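Local atomic coordinates of UDP-glucose:anthocyanidin 3-O-glucosyltransferase (Clitoria ternatea, PDB entry 4REL), a protein that belongs to the plant UDP-dependent glycosyltransferases of the GT-B fold, built from two Rossmann-like domains. Residues 108-113 and 130-135; 257-262 and 332-337. All blocks are in the same frame, centred on the assembly; numbering follows the deposited sequence.

Contact 1: residues 108-113 and 130-135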
ATOM      1  N   VAL A 108     -18.649 -21.577  -5.936  1.00  8.81           N
ATOM      2  CA  VAL A 108     -18.099 -20.244  -6.162  1.00  9.73           C
ATOM      3  C   VAL A 108     -18.453 -19.739  -7.564  1.00 10.01           C
ATOM      4  O   VAL A 108     -18.382 -20.488  -8.545  1.00 11.81           O
ATOM      5  CB  VAL A 108     -16.575 -20.253  -5.948  1.00 11.16           C
ATOM      6  CG1 VAL A 108     -15.938 -18.940  -6.413  1.00 12.06           C
ATOM      7  CG2 VAL A 108     -16.266 -20.501  -4.484  1.00 12.14           C
ATOM      8  N   THR A 109     -18.862 -18.476  -7.667  1.00  9.48           N
ATOM      9  CA  THR A 109     -19.220 -17.909  -8.971  1.00  7.25           C
ATOM     10  C   THR A 109     -18.236 -16.848  -9.459  1.00  8.91           C
ATOM     11  O   THR A 109     -18.289 -16.438 -10.619  1.00 10.33           O
ATOM     12  CB  THR A 109     -20.628 -17.310  -8.959  1.00  8.93           C
ATOM     13  OG1 THR A 109     -20.698 -16.290  -7.960  1.00 10.37           O
ATOM     14  CG2 THR A 109     -21.656 -18.390  -8.630  1.00 11.11           C
ATOM     15  N   CYS A 110     -17.331 -16.413  -8.581  1.00  6.42           N
ATOM     16  CA  CYS A 110     -16.428 -15.323  -8.905  1.00  8.38           C
ATOM     17  C   CYS A 110     -15.292 -15.328  -7.885  1.00 11.82           C
ATOM     18  O   CYS A 110     -15.512 -15.638  -6.718  1.00  8.27           O
ATOM     19  CB  CYS A 110     -17.190 -13.991  -8.857  1.00 11.43           C
ATOM     20  SG  CYS A 110     -16.212 -12.547  -9.318  1.00 16.91           S
ATOM     21  N   ILE A 111     -14.075 -15.018  -8.324  1.00  7.89           N
ATOM     22  CA  ILE A 111     -12.956 -14.895  -7.402  1.00  6.16           C
ATOM     23  C   ILE A 111     -12.401 -13.485  -7.463  1.00  8.91           C
ATOM     24  O   ILE A 111     -12.213 -12.934  -8.553  1.00 10.43           O
ATOM     25  CB  ILE A 111     -11.837 -15.919  -7.710  1.00  5.09           C
ATOM     26  CG1 ILE A 111     -12.338 -17.335  -7.360  1.00  9.79           C
ATOM     27  CG2 ILE A 111     -10.567 -15.605  -6.904  1.00  7.30           C
ATOM     28  CD1 ILE A 111     -11.360 -18.448  -7.693  1.00 11.29           C
ATOM     29  N   ILE A 112     -12.178 -12.894  -6.289  1.00  8.10           N
ATOM     30  CA  ILE A 112     -11.398 -11.664  -6.181  1.00  6.74           C
ATOM     31  C   ILE A 112     -10.132 -12.038  -5.449  1.00  7.53           C
ATOM     32  O   ILE A 112     -10.173 -12.659  -4.391  1.00  7.47           O
ATOM     33  CB  ILE A 112     -12.112 -10.572  -5.369  1.00  7.47           C
ATOM     34  CG1 ILE A 112     -13.435 -10.193  -6.023  1.00  9.20           C
ATOM     35  CG2 ILE A 112     -11.237  -9.317  -5.243  1.00  6.93           C
ATOM     36  CD1 ILE A 112     -14.234  -9.219  -5.205  1.00  8.48           C
ATOM     37  N   ALA A 113      -8.994 -11.658  -6.002  1.00  4.58           N
ATOM     38  CA  ALA A 113      -7.734 -11.992  -5.361  1.00  7.45           C
ATOM     39  C   ALA A 113      -6.742 -10.857  -5.472  1.00  7.49           C
ATOM     40  O   ALA A 113      -6.708 -10.132  -6.470  1.00 10.15           O
ATOM     41  CB  ALA A 113      -7.149 -13.258  -5.969  1.00 11.00           C
ATOM     42  N   PRO A 130     -15.034 -15.936 -13.362  1.00 10.54           N
ATOM     43  CA  PRO A 130     -14.180 -14.759 -13.554  1.00 10.44           C
ATOM     44  C   PRO A 130     -13.164 -14.555 -12.434  1.00 13.46           C
ATOM     45  O   PRO A 130     -13.437 -14.849 -11.259  1.00 11.43           O
ATOM     46  CB  PRO A 130     -15.176 -13.595 -13.587  1.00 10.51           C
ATOM     47  CG  PRO A 130     -16.463 -14.134 -13.037  1.00 16.47           C
ATOM     48  CD  PRO A 130     -16.469 -15.593 -13.357  1.00 13.08           C
ATOM     49  N   TRP A 131     -11.994 -14.047 -12.809  1.00 10.01           N
ATOM     50  CA  TRP A 131     -10.947 -13.725 -11.856  1.00  8.93           C
ATOM     51  C   TRP A 131     -10.736 -12.218 -11.840  1.00  8.31           C
ATOM     52  O   TRP A 131     -10.408 -11.605 -12.865  1.00 10.58           O
ATOM     53  CB  TRP A 131      -9.639 -14.417 -12.251  1.00  8.42           C
ATOM     54  CG  TRP A 131      -8.546 -14.317 -11.214  1.00  9.10           C
ATOM     55  CD1 TRP A 131      -8.541 -14.874  -9.971  1.00 10.42           C
ATOM     56  CD2 TRP A 131      -7.294 -13.625 -11.353  1.00  9.29           C
ATOM     57  NE1 TRP A 131      -7.361 -14.572  -9.320  1.00  9.66           N
ATOM     58  CE2 TRP A 131      -6.579 -13.810 -10.152  1.00 10.66           C
ATOM     59  CE3 TRP A 131      -6.705 -12.880 -12.386  1.00  9.46           C
ATOM     60  CZ2 TRP A 131      -5.307 -13.268  -9.945  1.00 11.85           C
ATOM     61  CZ3 TRP A 131      -5.439 -12.349 -12.180  1.00  8.70           C
ATOM     62  CH2 TRP A 131      -4.756 -12.541 -10.970  1.00  8.38           C
ATOM     63  N   ILE A 132     -10.941 -11.620 -10.675  1.00  7.90           N
ATOM     64  CA  ILE A 132     -10.820 -10.179 -10.520  1.00  5.36           C
ATOM     65  C   ILE A 132      -9.587  -9.920  -9.673  1.00  7.09           C
ATOM     66  O   ILE A 132      -9.500 -10.379  -8.538  1.00  8.64           O
ATOM     67  CB  ILE A 132     -12.063  -9.593  -9.835  1.00 10.41           C
ATOM     68  CG1 ILE A 132     -13.302  -9.830 -10.708  1.00 16.31           C
ATOM     69  CG2 ILE A 132     -11.863  -8.112  -9.545  1.00  9.74           C
ATOM     70  CD1 ILE A 132     -14.613  -9.409 -10.065  1.00 15.71           C
ATOM     71  N   ALA A 133      -8.616  -9.209 -10.239  1.00  6.20           N
ATOM     72  CA  ALA A 133      -7.360  -8.953  -9.539  1.00  8.27           C
ATOM     73  C   ALA A 133      -7.414  -7.612  -8.810  1.00  8.57           C
ATOM     74  O   ALA A 133      -7.870  -6.603  -9.369  1.00 16.45           O
ATOM     75  CB  ALA A 133      -6.173  -9.002 -10.509  1.00  9.22           C
ATOM     76  N   PHE A 134      -6.951  -7.608  -7.561  1.00  7.84           N
ATOM     77  CA  PHE A 134      -6.973  -6.406  -6.725  1.00  7.45           C
ATOM     78  C   PHE A 134      -5.537  -5.901  -6.587  1.00 11.11           C
ATOM     79  O   PHE A 134      -4.615  -6.693  -6.346  1.00  9.74           O
ATOM     80  CB  PHE A 134      -7.568  -6.756  -5.350  1.00  8.40           C
ATOM     81  CG  PHE A 134      -7.618  -5.598  -4.370  1.00  5.32           C
ATOM     82  CD1 PHE A 134      -8.454  -4.512  -4.594  1.00  8.48           C
ATOM     83  CD2 PHE A 134      -6.850  -5.625  -3.203  1.00  8.19           C
ATOM     84  CE1 PHE A 134      -8.521  -3.463  -3.676  1.00 10.93           C
ATOM     85  CE2 PHE A 134      -6.910  -4.576  -2.274  1.00  9.56           C
ATOM     86  CZ  PHE A 134      -7.753  -3.489  -2.523  1.00  9.06           C
ATOM     87  N   TRP A 135      -5.355  -4.589  -6.732  1.00  5.77           N
ATOM     88  CA  TRP A 135      -4.025  -3.970  -6.721  1.00  9.36           C
ATOM     89  C   TRP A 135      -3.910  -2.904  -5.636  1.00  9.69           C
ATOM     90  O   TRP A 135      -4.300  -1.748  -5.849  1.00 10.29           O
ATOM     91  CB  TRP A 135      -3.761  -3.324  -8.083  1.00  9.45           C
ATOM     92  CG  TRP A 135      -2.346  -2.860  -8.261  1.00  7.40           C
ATOM     93  CD1 TRP A 135      -1.877  -1.587  -8.134  1.00 10.31           C
ATOM     94  CD2 TRP A 135      -1.218  -3.678  -8.599  1.00  8.55           C
ATOM     95  NE1 TRP A 135      -0.519  -1.560  -8.370  1.00  8.72           N
ATOM     96  CE2 TRP A 135      -0.099  -2.830  -8.666  1.00  8.50           C
ATOM     97  CE3 TRP A 135      -1.056  -5.041  -8.861  1.00 12.82           C
ATOM     98  CZ2 TRP A 135       1.180  -3.307  -8.982  1.00 11.36           C
ATOM     99  CZ3 TRP A 135       0.207  -5.514  -9.167  1.00 12.40           C
ATOM    100  CH2 TRP A 135       1.313  -4.645  -9.224  1.00 11.52           C
TER
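The carbonyl of Ile111 takes the amide of Ile132, N to O 2.8 Å, and the amide of Ala113 in turn reaches Ile132 O at 2.9 Å, so Ile132 is bound through both its N-H and its C=O. Ile111 N on Pro130 O precedes this pair and Phe134 N on Ala113 O follows it. Four bonds alternating in this way, together with an angle of 16° between the strand directions, establish parallel pairing in regular register. On one face, Ile111 and Ala113 meet the indole of Trp131. With CG of Trp131 anti to its own N (chi1 -171°), the pyrrole side turns back to the first strand: CD1 meets Ile111 CG2 at 3.7 Å, at the ring edge, and NE1 lies 3.6 Å from Ala113 CB. That nitrogen is satisfied by Ser120 OG. On the other face, the Ile112 and Ile132 side chains run abreast, with Ile112 CG1 4.1 Å from Ile132 CB. Cys110 SG, anti to its N, reaches Ile132 CD1 at 3.6 Å. The pair forms a beta-alpha-beta unit with helix 119-127, which packs on the face of Ile111 and Trp131; helix 18-31 lies against Ile112 and Phe134, and strand 6-10 flanks 110-114 in the parallel sheet.

Contact 2: residues 257-262 and 332-337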
ATOM      1  N   TRP A 257      -1.923  16.352  22.014  1.00 23.13           N
ATOM      2  CA  TRP A 257      -0.614  16.971  21.861  1.00 19.53           C
ATOM      3  C   TRP A 257      -0.583  17.835  20.599  1.00 19.51           C
ATOM      4  O   TRP A 257      -0.116  18.976  20.624  1.00 21.06           O
ATOM      5  CB  TRP A 257       0.470  15.895  21.803  1.00 24.89           C
ATOM      6  CG  TRP A 257       1.873  16.441  21.857  1.00 23.04           C
ATOM      7  CD1 TRP A 257       2.593  16.733  22.979  1.00 28.92           C
ATOM      8  CD2 TRP A 257       2.726  16.740  20.744  1.00 18.17           C
ATOM      9  NE1 TRP A 257       3.835  17.208  22.635  1.00 24.45           N
ATOM     10  CE2 TRP A 257       3.944  17.218  21.268  1.00 21.24           C
ATOM     11  CE3 TRP A 257       2.577  16.653  19.356  1.00 17.23           C
ATOM     12  CZ2 TRP A 257       5.012  17.603  20.451  1.00 20.46           C
ATOM     13  CZ3 TRP A 257       3.636  17.038  18.546  1.00 17.18           C
ATOM     14  CH2 TRP A 257       4.834  17.508  19.096  1.00 16.35           C
ATOM     15  N   LEU A 258      -1.101  17.292  19.499  1.00 20.19           N
ATOM     16  CA  LEU A 258      -1.150  18.036  18.240  1.00 17.72           C
ATOM     17  C   LEU A 258      -2.056  19.273  18.346  1.00 20.56           C
ATOM     18  O   LEU A 258      -1.785  20.296  17.717  1.00 21.94           O
ATOM     19  CB  LEU A 258      -1.571  17.120  17.074  1.00 17.03           C
ATOM     20  CG  LEU A 258      -0.582  16.014  16.679  1.00 11.98           C
ATOM     21  CD1 LEU A 258      -1.194  14.979  15.745  1.00 14.20           C
ATOM     22  CD2 LEU A 258       0.696  16.601  16.035  1.00 13.47           C
ATOM     23  N   ASP A 259      -3.113  19.193  19.158  1.00 20.08           N
ATOM     24  CA  ASP A 259      -4.009  20.341  19.346  1.00 22.94           C
ATOM     25  C   ASP A 259      -3.269  21.568  19.882  1.00 24.54           C
ATOM     26  O   ASP A 259      -3.682  22.709  19.651  1.00 28.05           O
ATOM     27  CB  ASP A 259      -5.153  19.996  20.309  1.00 24.46           C
ATOM     28  CG  ASP A 259      -6.154  19.033  19.714  1.00 33.20           C
ATOM     29  OD1 ASP A 259      -6.392  19.092  18.485  1.00 29.47           O
ATOM     30  OD2 ASP A 259      -6.713  18.220  20.487  1.00 36.14           O
ATOM     31  N   SER A 260      -2.177  21.325  20.599  1.00 24.57           N
ATOM     32  CA  SER A 260      -1.429  22.393  21.250  1.00 29.40           C
ATOM     33  C   SER A 260      -0.407  23.000  20.303  1.00 28.80           C
ATOM     34  O   SER A 260       0.294  23.945  20.662  1.00 25.15           O
ATOM     35  CB  SER A 260      -0.726  21.872  22.507  1.00 33.72           C
ATOM     36  OG  SER A 260       0.277  20.921  22.190  1.00 31.56           O
ATOM     37  N   LYS A 261      -0.332  22.461  19.088  1.00 22.35           N
ATOM     38  CA  LYS A 261       0.649  22.925  18.106  1.00 18.74           C
ATOM     39  C   LYS A 261       0.012  23.799  17.023  1.00 20.11           C
ATOM     40  O   LYS A 261      -1.196  23.741  16.806  1.00 24.27           O
ATOM     41  CB  LYS A 261       1.352  21.723  17.465  1.00 17.92           C
ATOM     42  CG  LYS A 261       2.042  20.822  18.470  1.00 18.51           C
ATOM     43  CD  LYS A 261       3.136  21.575  19.200  1.00 27.92           C
ATOM     44  CE  LYS A 261       3.697  20.743  20.340  1.00 33.25           C
ATOM     45  NZ  LYS A 261       4.706  21.503  21.127  1.00 34.47           N
ATOM     46  N   SER A 262       0.837  24.601  16.354  1.00 18.82           N
ATOM     47  CA  SER A 262       0.392  25.488  15.277  1.00 24.09           C
ATOM     48  C   SER A 262       0.070  24.718  13.995  1.00 24.76           C
ATOM     49  O   SER A 262       0.612  23.635  13.764  1.00 19.83           O
ATOM     50  CB  SER A 262       1.469  26.534  14.981  1.00 26.12           C
ATOM     51  OG  SER A 262       1.751  27.319  16.123  1.00 33.62           O
ATOM     52  N   LEU A 332      -2.568  12.081  10.406  1.00 13.71           N
ATOM     53  CA  LEU A 332      -2.404  12.686   9.085  1.00 13.77           C
ATOM     54  C   LEU A 332      -3.544  13.648   8.739  1.00 13.79           C
ATOM     55  O   LEU A 332      -3.377  14.553   7.921  1.00 14.33           O
ATOM     56  CB  LEU A 332      -2.203  11.618   8.004  1.00 14.26           C
ATOM     57  CG  LEU A 332      -0.786  11.019   7.950  1.00 11.18           C
ATOM     58  CD1 LEU A 332      -0.717   9.844   6.981  1.00 20.15           C
ATOM     59  CD2 LEU A 332       0.235  12.100   7.564  1.00 10.87           C
ATOM     60  N   SER A 333      -4.690  13.487   9.389  1.00 15.50           N
ATOM     61  CA  SER A 333      -5.796  14.415   9.166  1.00 16.24           C
ATOM     62  C   SER A 333      -5.784  15.597  10.130  1.00 16.98           C
ATOM     63  O   SER A 333      -6.680  16.444  10.082  1.00 19.26           O
ATOM     64  CB  SER A 333      -7.148  13.692   9.227  1.00 19.23           C
ATOM     65  OG  SER A 333      -7.356  13.103  10.492  1.00 24.39           O
ATOM     66  N   HIS A 334      -4.772  15.675  10.993  1.00 12.34           N
ATOM     67  CA  HIS A 334      -4.689  16.791  11.939  1.00 14.49           C
ATOM     68  C   HIS A 334      -4.004  17.990  11.304  1.00 17.41           C
ATOM     69  O   HIS A 334      -2.921  17.870  10.716  1.00 14.23           O
ATOM     70  CB  HIS A 334      -3.962  16.398  13.234  1.00 15.31           C
ATOM     71  CG  HIS A 334      -4.180  17.367  14.357  1.00 17.02           C
ATOM     72  ND1 HIS A 334      -3.661  18.645  14.351  1.00 18.50           N
ATOM     73  CD2 HIS A 334      -4.878  17.250  15.514  1.00 19.58           C
ATOM     74  CE1 HIS A 334      -4.023  19.271  15.459  1.00 20.80           C
ATOM     75  NE2 HIS A 334      -4.762  18.446  16.181  1.00 19.13           N
ATOM     76  N   GLY A 335      -4.637  19.151  11.433  1.00 18.23           N
ATOM     77  CA  GLY A 335      -4.165  20.358  10.779  1.00 19.74           C
ATOM     78  C   GLY A 335      -2.784  20.802  11.227  1.00 14.00           C
ATOM     79  O   GLY A 335      -2.120  21.558  10.517  1.00 14.52           O
ATOM     80  N   SER A 336      -2.348  20.332  12.393  1.00 13.38           N
ATOM     81  CA  SER A 336      -1.036  20.704  12.921  1.00 13.92           C
ATOM     82  C   SER A 336       0.124  20.032  12.194  1.00 15.84           C
ATOM     83  O   SER A 336       1.262  20.504  12.268  1.00 14.18           O
ATOM     84  CB  SER A 336      -0.939  20.405  14.422  1.00 19.62           C
ATOM     85  OG  SER A 336      -1.741  21.309  15.164  1.00 23.87           O
ATOM     86  N   VAL A 337      -0.156  18.933  11.500  1.00 14.59           N
ATOM     87  CA  VAL A 337       0.906  18.192  10.806  1.00 12.40           C
ATOM     88  C   VAL A 337       1.260  18.876   9.491  1.00 14.89           C
ATOM     89  O   VAL A 337       0.395  19.062   8.632  1.00 13.48           O
ATOM     90  CB  VAL A 337       0.498  16.721  10.558  1.00 14.18           C
ATOM     91  CG1 VAL A 337       1.573  15.971   9.748  1.00 13.19           C
ATOM     92  CG2 VAL A 337       0.235  16.020  11.884  1.00 16.81           C
TER
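Both nitrogens of the His334 imidazole are engaged in the plane of the ring, while Leu258 CB sits squarely over one face. NE2 donates to Asp259 OD1 at 2.9 Å with an N-H...O angle of 164°; the ring meets this oxygen from above the carboxylate plane, the two planes being 42° apart. ND1 accepts the amide of Ser336 at 2.9 Å, two residues on along its own loop. These two bonds fix the ring's rotation, and the Ser336 amide at ND1 and the carboxylate at NE2 are consistent with a neutral ring protonated on NE2. Over the face, Leu258 CB makes a CH-pi contact 3.5 Å from the ring centroid, while Leu258 CD1 runs back along His334 towards its CB. The imidazole is brought there by CG standing anti to the backbone N (chi1 -164°). Beside it, Ser336 OG lies between two carbonyls, 2.7 Å from Leu258 O and 3.0 Å from Lys261 O; its single proton can serve either. Leu258 O also receives the amide of Lys261. Deeper in, Leu258 CD2 meets Val337 CG2 at 4.2 Å, and Leu258 also packs on Val266, Val297 and Val331. His334 to Val337 form a type I turn, so the contact ties helix 254-259 and the residues after it to the start of inner strand 337-342, where the loop after helix 328-332 enters the parallel sheet of one of the two Rossmann-like domains of a GT-B fold.

Overall arrangement
Contacts 1 and 2 belong to different parallel sheets, the first to the seven-stranded one that includes 110-114 and 131-135, while the second lies where the chain enters inner strand 337-342 of the six-stranded one. Their centres are 41 Å apart, on opposite sides of the chain's centre, and their nearest atoms remain about 18 Å from each other, so neither touches the other. In sequence contact 1 closes before contact 2 opens, as expected for two successive Rossmann-like domains. The Phe134 side chain of contact 1 is about 10 Å from the bound 3,5,7-trihydroxy-2-(4-hydroxyphenyl)-4H-chromen-4-one, and Phe116 and Asn137, soon after the two strands, line its pocket. Phe365 to Asp367, from the second sheet's part of the chain, also line it.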